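Local coordinates for protein CaaX farnesyltransferase beta subunit Ram1 (Aspergillus fumigatus, PDB 4L9P) that probably catalyses, as the peptide-binding subunit of a zinc-dependent heterodimer, farnesyl transfer from farnesyl diphosphate to the cysteine of a C-terminal CaaX sequence, at residues Ser111-Phe116 and Ala123-Asp128. Residues are numbered along the deposited sequence; the frame is centred on the assembly and turned at random.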
ATOM      1  N   SER B 111     -13.304  23.107  16.353  1.00 18.85           N
ATOM      2  CA  SER B 111     -12.957  23.236  14.942  1.00 18.10           C
ATOM      3  C   SER B 111     -14.047  22.634  14.035  1.00 17.85           C
ATOM      4  O   SER B 111     -13.970  22.775  12.821  1.00 19.89           O
ATOM      5  CB  SER B 111     -11.651  22.481  14.641  1.00 17.63           C
ATOM      6  OG  SER B 111     -11.801  21.078  14.868  1.00 17.58           O
ATOM      7  N   GLN B 112     -15.027  21.909  14.596  1.00 15.93           N
ATOM      8  CA  GLN B 112     -15.947  21.119  13.740  1.00 14.84           C
ATOM      9  C   GLN B 112     -17.131  21.941  13.300  1.00 17.76           C
ATOM     10  O   GLN B 112     -17.678  22.683  14.073  1.00 20.32           O
ATOM     11  CB  GLN B 112     -16.433  19.866  14.463  1.00 13.81           C
ATOM     12  CG  GLN B 112     -15.285  18.902  14.800  1.00 12.15           C
ATOM     13  CD  GLN B 112     -15.767  17.749  15.615  1.00 11.99           C
ATOM     14  OE1 GLN B 112     -16.130  17.904  16.777  1.00 13.29           O
ATOM     15  NE2 GLN B 112     -15.801  16.557  15.013  1.00 10.91           N
ATOM     16  N   LYS B 113     -17.503  21.792  12.050  1.00 17.86           N
ATOM     17  CA  LYS B 113     -18.709  22.408  11.491  1.00 19.23           C
ATOM     18  C   LYS B 113     -19.811  21.354  11.353  1.00 20.00           C
ATOM     19  O   LYS B 113     -19.537  20.219  10.928  1.00 20.70           O
ATOM     20  CB  LYS B 113     -18.412  22.921  10.090  1.00 21.74           C
ATOM     21  CG  LYS B 113     -17.248  23.876   9.967  1.00 24.76           C
ATOM     22  CD  LYS B 113     -17.231  24.347   8.495  1.00 27.16           C
ATOM     23  CE  LYS B 113     -15.995  25.050   8.140  1.00 28.41           C
ATOM     24  NZ  LYS B 113     -16.303  25.681   6.818  1.00 28.33           N
ATOM     25  N   GLY B 114     -21.049  21.741  11.662  1.00 20.12           N
ATOM     26  CA  GLY B 114     -22.206  20.879  11.409  1.00 18.41           C
ATOM     27  C   GLY B 114     -22.754  21.034   9.993  1.00 17.92           C
ATOM     28  O   GLY B 114     -22.063  21.501   9.057  1.00 18.84           O
ATOM     29  N   PRO B 115     -23.980  20.568   9.770  1.00 15.31           N
ATOM     30  CA  PRO B 115     -24.851  19.971  10.785  1.00 15.44           C
ATOM     31  C   PRO B 115     -24.428  18.586  11.201  1.00 13.82           C
ATOM     32  O   PRO B 115     -23.799  17.808  10.431  1.00 12.93           O
ATOM     33  CB  PRO B 115     -26.203  19.849  10.059  1.00 15.35           C
ATOM     34  CG  PRO B 115     -25.797  19.719   8.623  1.00 14.98           C
ATOM     35  CD  PRO B 115     -24.599  20.578   8.433  1.00 14.63           C
ATOM     36  N   PHE B 116     -24.728  18.280  12.447  1.00 13.51           N
ATOM     37  CA  PHE B 116     -24.468  16.950  12.989  1.00 14.06           C
ATOM     38  C   PHE B 116     -25.671  16.074  12.822  1.00 13.43           C
ATOM     39  O   PHE B 116     -26.787  16.477  13.179  1.00 14.75           O
ATOM     40  CB  PHE B 116     -24.061  17.009  14.450  1.00 14.59           C
ATOM     41  CG  PHE B 116     -22.769  17.699  14.688  1.00 16.26           C
ATOM     42  CD1 PHE B 116     -22.695  19.099  14.705  1.00 17.14           C
ATOM     43  CD2 PHE B 116     -21.620  16.956  14.907  1.00 16.81           C
ATOM     44  CE1 PHE B 116     -21.471  19.744  14.930  1.00 18.70           C
ATOM     45  CE2 PHE B 116     -20.387  17.590  15.145  1.00 17.72           C
ATOM     46  CZ  PHE B 116     -20.312  18.988  15.129  1.00 18.99           C
ATOM     47  N   ALA B 123     -21.580  16.743   8.904  1.00  7.17           N
ATOM     48  CA  ALA B 123     -21.688  16.598   7.464  1.00  7.46           C
ATOM     49  C   ALA B 123     -20.334  16.598   6.778  1.00  7.61           C
ATOM     50  O   ALA B 123     -19.376  17.262   7.224  1.00  7.76           O
ATOM     51  CB  ALA B 123     -22.478  17.832   6.908  1.00  9.31           C
ATOM     52  N   LEU B 124     -20.295  15.958   5.638  1.00  7.31           N
ATOM     53  CA  LEU B 124     -19.173  16.147   4.711  1.00  6.98           C
ATOM     54  C   LEU B 124     -19.234  17.604   4.226  1.00  7.59           C
ATOM     55  O   LEU B 124     -20.268  18.059   3.673  1.00  8.26           O
ATOM     56  CB  LEU B 124     -19.305  15.165   3.553  1.00  7.31           C
ATOM     57  CG  LEU B 124     -18.160  15.249   2.520  1.00  7.77           C
ATOM     58  CD1 LEU B 124     -16.785  14.879   3.113  1.00  7.15           C
ATOM     59  CD2 LEU B 124     -18.464  14.426   1.261  1.00  9.21           C
ATOM     60  N   GLN B 125     -18.128  18.317   4.372  1.00  7.22           N
ATOM     61  CA  GLN B 125     -18.047  19.765   4.049  1.00  8.15           C
ATOM     62  C   GLN B 125     -17.742  19.931   2.554  1.00  7.90           C
ATOM     63  O   GLN B 125     -16.633  20.295   2.152  1.00  9.24           O
ATOM     64  CB  GLN B 125     -17.043  20.493   4.981  1.00  9.74           C
ATOM     65  CG  GLN B 125     -17.477  20.398   6.474  1.00 12.61           C
ATOM     66  CD  GLN B 125     -18.816  21.073   6.785  1.00 16.72           C
ATOM     67  OE1 GLN B 125     -19.099  22.196   6.288  1.00 18.61           O
ATOM     68  NE2 GLN B 125     -19.662  20.395   7.597  1.00 17.79           N
ATOM     69  N   ARG B 126     -18.748  19.582   1.720  1.00  8.32           N
ATOM     70  CA  ARG B 126     -18.528  19.456   0.281  1.00  9.67           C
ATOM     71  C   ARG B 126     -17.985  20.725  -0.356  1.00 10.77           C
ATOM     72  O   ARG B 126     -17.007  20.669  -1.105  1.00 11.54           O
ATOM     73  CB  ARG B 126     -19.827  19.056  -0.458  1.00 10.03           C
ATOM     74  CG  ARG B 126     -20.509  17.826   0.151  1.00 11.67           C
ATOM     75  CD  ARG B 126     -21.876  17.314  -0.548  1.00 11.07           C
ATOM     76  NE  ARG B 126     -21.580  16.763  -1.844  1.00 12.95           N
ATOM     77  CZ  ARG B 126     -21.722  15.516  -2.181  1.00 11.00           C
ATOM     78  NH1 ARG B 126     -22.299  14.632  -1.377  1.00  8.76           N
ATOM     79  NH2 ARG B 126     -21.304  15.191  -3.371  1.00 13.09           N
ATOM     80  N   LYS B 127     -18.582  21.868  -0.045  1.00 11.90           N
ATOM     81  CA  LYS B 127     -18.102  23.081  -0.687  1.00 13.14           C
ATOM     82  C   LYS B 127     -16.645  23.410  -0.281  1.00 12.66           C
ATOM     83  O   LYS B 127     -15.820  23.800  -1.108  1.00 13.69           O
ATOM     84  CB  LYS B 127     -19.071  24.249  -0.348  1.00 15.35           C
ATOM     85  CG  LYS B 127     -18.511  25.596  -0.678  1.00 20.56           C
ATOM     86  CD  LYS B 127     -19.537  26.709  -0.353  1.00 24.03           C
ATOM     87  CE  LYS B 127     -18.951  28.095  -0.587  1.00 26.22           C
ATOM     88  NZ  LYS B 127     -20.086  29.049  -0.361  1.00 28.73           N
ATOM     89  N   ASP B 128     -16.320  23.201   0.993  1.00 10.63           N
ATOM     90  CA  ASP B 128     -14.956  23.456   1.440  1.00 10.87           C
ATOM     91  C   ASP B 128     -13.977  22.535   0.703  1.00 10.15           C
ATOM     92  O   ASP B 128     -12.871  22.970   0.288  1.00  9.85           O
ATOM     93  CB  ASP B 128     -14.781  23.178   2.934  1.00 12.97           C
ATOM     94  CG  ASP B 128     -15.526  24.173   3.831  1.00 16.39           C
ATOM     95  OD1 ASP B 128     -15.834  25.297   3.367  1.00 18.73           O
ATOM     96  OD2 ASP B 128     -15.759  23.818   5.021  1.00 19.31           O
TER
HETATM   97  O   HOH W   1     -21.275  23.839   7.108  1.00 45.81           O
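A surface loop folds back on the start of helix 126-135 here, and the carboxamide of Gln125, at the N-cap position just before the helix, fills the join between Lys113-Gly114 and the helix. Gln125 NE2 donates to Gly114 O at 3.0 Å, with an N-H...O angle of 157°. Gly114 O lies close to the amide plane of Gln125, yet NE2 itself sits above the plane of the Gly114 carbonyl. Gln125 NE2 also donates to Ala123 O, 3.2 Å away, two residues back in the chain. The side chain bends at chi2 (-63°), which helps bring the amide back toward Ala123 O. At the other end of the amide, Gln125 OE1 accepts from a water 2.8 Å away that also donates to Gly114 O, so the glycine carbonyl is held both directly and through solvent, and the amide is fixed at both ends.

Lys113 slants across this amide, its CB packing on Gln125 CD and its CD passing beside OE1. Beyond CG the chain is fully extended, which carries NZ to Asp128 in the first turn of the helix. The lysine and aspartate side chains reach toward one another, and Lys113 NZ meets Asp128 OD2 at 2.6 Å on the syn side, near the carboxylate plane, in a short salt bridge.

Farther along the loop, Pro115, which follows a cis peptide bond, accepts at its O from Ala123 N at 2.9 Å, and Ala123 CB packs 3.8 Å from Pro115 CD. Gln415 bonds through OE1 to Gln125 N and through NE2 to Ala123 O. Well away from the zinc and isoprenoid sites, the loop from helix 89-105 closes onto an inverse gamma turn centred on Gln125, with a weak Arg126 N to Leu124 O bond, that leads into helix 126-135 of the alpha-alpha toroid domain.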